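Local coordinates for protein hydrolase (Thermococcus thioreducens, PDB 6IAH) that hydrolyses phosphate esters as a magnesium-binding phosphatase of the haloacid dehalogenase superfamily, possibly including phosphoglycolate, at residues 178-183 with 203-208. Residues are numbered along the deposited sequence; the frame is centred on the assembly and turned at random.
Sequences LKPDPR and DELFVE
Lys179 lies over the ring of Phe206 and ends on Asp203, and together these contacts join the loop before helix 183-189 to helix 201-213 beside the magnesium site of the haloacid dehalogenase (HAD) fold. As in relatives, Lys179 and Asp203 probably belong to HAD motifs III and IV. A long aliphatic chain with a charged tip suits the place: CG of Lys179 stands 3.7 Å from the Phe206 ring centroid, 8° off the normal, a CH-pi contact. A bend at chi3 (-76°) then turns the chain past the ring toward Asp203, whose OD1 takes Lys179 NZ on its syn side at 2.7 Å in a salt bridge. NZ is also gripped by Asp6 OD1, from a magnesium ligand, and by Tyr196 OH, which fixes its position between the loop and the metal site. Asp203 OD2 accepts from the backbone N of Asp199 and Thr200, which fixes the carboxylate's rotation. Without the ring, for instance with an alanine here in place of Phe206, the methylenes of Lys179 would probably lose the surface they lie on, and its amine would be freer to drift from Asp203.

Pro180 follows a cis peptide bond and presses its compact ring on the helix, CB 3.7 Å from Phe206 CA and 4.0 Å from Leu205 CG. The carbonyl oxygens of Pro180 and Asp181 both come to the ring's edge, Asp181 O 3.2 Å from Phe206 CE1, while Pro182 CA packs obliquely near the same atom. At Arg183 helix 183-189 begins, and the short carboxylate of Asp181 takes two bonds on OD1 from opposite faces: the capping hydrogen bond from Arg183 N at 3.0 Å and a salt-bridging one from Arg183 NH1 at 2.8 Å.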
loop_
_atom_site.group_PDB
_atom_site.type_symbol
_atom_site.label_atom_id
_atom_site.label_comp_id
_atom_site.label_asym_id
_atom_site.label_seq_id
_atom_site.Cartn_x
_atom_site.Cartn_y
_atom_site.Cartn_z
ATOM N N LEU A 178 5.518 -7.634 8.269
ATOM C CA LEU A 178 4.845 -7.430 6.993
ATOM C C LEU A 178 3.868 -8.574 6.745
ATOM O O LEU A 178 4.228 -9.764 6.805
ATOM C CB LEU A 178 5.835 -7.300 5.818
ATOM C CG LEU A 178 5.331 -6.476 4.605
ATOM C CD1 LEU A 178 5.269 -4.970 4.942
ATOM C CD2 LEU A 178 6.177 -6.682 3.338
ATOM N N LYS A 179 2.630 -8.226 6.423
ATOM C CA LYS A 179 1.683 -9.247 5.994
ATOM C C LYS A 179 2.344 -9.998 4.816
ATOM O O LYS A 179 3.022 -9.359 4.029
ATOM C CB LYS A 179 0.361 -8.615 5.494
ATOM C CG LYS A 179 -0.397 -7.963 6.651
ATOM C CD LYS A 179 -1.710 -7.389 6.227
ATOM C CE LYS A 179 -1.505 -6.090 5.490
ATOM N NZ LYS A 179 -2.750 -5.426 5.047
ATOM N N PRO A 180 2.115 -11.319 4.654
ATOM C CA PRO A 180 1.117 -12.051 5.403
ATOM C C PRO A 180 1.698 -12.829 6.557
ATOM O O PRO A 180 1.152 -13.859 6.920
ATOM C CB PRO A 180 0.522 -12.959 4.353
ATOM C CG PRO A 180 1.659 -13.282 3.419
ATOM C CD PRO A 180 2.473 -12.025 3.381
ATOM N N ASP A 181 2.769 -12.316 7.121
ATOM C CA ASP A 181 3.386 -12.911 8.321
ATOM C C ASP A 181 2.420 -12.806 9.509
ATOM O O ASP A 181 2.131 -11.723 9.984
ATOM C CB ASP A 181 4.713 -12.206 8.615
ATOM C CG ASP A 181 5.434 -12.725 9.862
ATOM O OD1 ASP A 181 4.885 -13.606 10.527
ATOM O OD2 ASP A 181 6.548 -12.216 10.195
ATOM N N PRO A 182 1.986 -13.954 10.054
ATOM C CA PRO A 182 1.008 -13.915 11.096
ATOM C C PRO A 182 1.503 -13.310 12.414
ATOM O O PRO A 182 0.680 -12.952 13.246
ATOM C CB PRO A 182 0.631 -15.395 11.276
ATOM C CG PRO A 182 1.855 -16.143 10.880
ATOM C CD PRO A 182 2.404 -15.341 9.751
ATOM N N ARG A 183 2.796 -13.165 12.589
ATOM C CA ARG A 183 3.361 -12.520 13.800
ATOM C C ARG A 183 2.921 -11.046 13.915
ATOM O O ARG A 183 2.888 -10.511 14.992
ATOM C CB ARG A 183 4.891 -12.561 13.764
ATOM C CG ARG A 183 5.480 -13.967 13.783
ATOM C CD ARG A 183 6.952 -13.995 13.348
ATOM N NE ARG A 183 7.439 -15.371 13.252
ATOM C CZ ARG A 183 7.164 -16.239 12.274
ATOM N NH1 ARG A 183 6.397 -15.889 11.231
ATOM N NH2 ARG A 183 7.673 -17.486 12.329
ATOM N N ASP A 203 -4.446 -10.245 2.379
ATOM C CA ASP A 203 -5.065 -10.078 3.698
ATOM C C ASP A 203 -5.727 -11.361 4.199
ATOM O O ASP A 203 -5.603 -11.751 5.382
ATOM C CB ASP A 203 -6.082 -8.932 3.688
ATOM C CG ASP A 203 -5.442 -7.573 3.419
ATOM O OD1 ASP A 203 -4.329 -7.274 3.953
ATOM O OD2 ASP A 203 -6.049 -6.802 2.634
ATOM N N GLU A 204 -6.389 -12.049 3.276
ATOM C CA GLU A 204 -7.032 -13.331 3.582
ATOM C C GLU A 204 -6.026 -14.387 3.982
ATOM O O GLU A 204 -6.167 -15.059 5.029
ATOM C CB GLU A 204 -7.856 -13.815 2.390
ATOM C CG GLU A 204 -8.765 -14.968 2.762
ATOM C CD GLU A 204 -10.006 -15.036 1.897
ATOM O OE1 GLU A 204 -9.812 -14.824 0.711
ATOM O OE2 GLU A 204 -11.154 -15.267 2.408
ATOM N N LEU A 205 -4.929 -14.434 3.222
ATOM C CA LEU A 205 -3.816 -15.332 3.508
ATOM C C LEU A 205 -3.171 -15.062 4.842
ATOM O O LEU A 205 -2.813 -16.019 5.630
ATOM C CB LEU A 205 -2.783 -15.213 2.375
ATOM C CG LEU A 205 -1.456 -15.924 2.500
ATOM C CD1 LEU A 205 -1.529 -17.428 2.854
ATOM C CD2 LEU A 205 -0.680 -15.721 1.208
ATOM N N PHE A 206 -2.969 -13.761 5.121
ATOM C CA PHE A 206 -2.476 -13.322 6.426
ATOM C C PHE A 206 -3.220 -14.026 7.578
ATOM O O PHE A 206 -2.621 -14.547 8.584
ATOM C CB PHE A 206 -2.623 -11.771 6.460
ATOM C CG PHE A 206 -2.347 -11.094 7.769
ATOM C CD1 PHE A 206 -1.219 -11.402 8.536
ATOM C CD2 PHE A 206 -3.164 -10.027 8.177
ATOM C CE1 PHE A 206 -0.928 -10.695 9.685
ATOM C CE2 PHE A 206 -2.852 -9.311 9.335
ATOM C CZ PHE A 206 -1.759 -9.679 10.100
ATOM N N VAL A 207 -4.534 -13.916 7.524
ATOM C CA VAL A 207 -5.391 -14.478 8.588
ATOM C C VAL A 207 -5.417 -16.037 8.507
ATOM O O VAL A 207 -5.290 -16.704 9.545
ATOM C CB VAL A 207 -6.815 -13.885 8.568
ATOM C CG1 VAL A 207 -7.679 -14.513 9.614
ATOM C CG2 VAL A 207 -6.771 -12.374 8.785
ATOM N N GLU A 208 -5.495 -16.603 7.302
ATOM C CA GLU A 208 -5.244 -18.090 7.157
ATOM C C GLU A 208 -3.948 -18.505 7.864
ATOM O O GLU A 208 -3.930 -19.495 8.617
ATOM C CB GLU A 208 -5.205 -18.488 5.700
ATOM C CG GLU A 208 -6.569 -18.510 5.038
ATOM C CD GLU A 208 -6.563 -18.406 3.493
ATOM O OE1 GLU A 208 -5.526 -18.463 2.824
ATOM O OE2 GLU A 208 -7.637 -18.258 2.919
#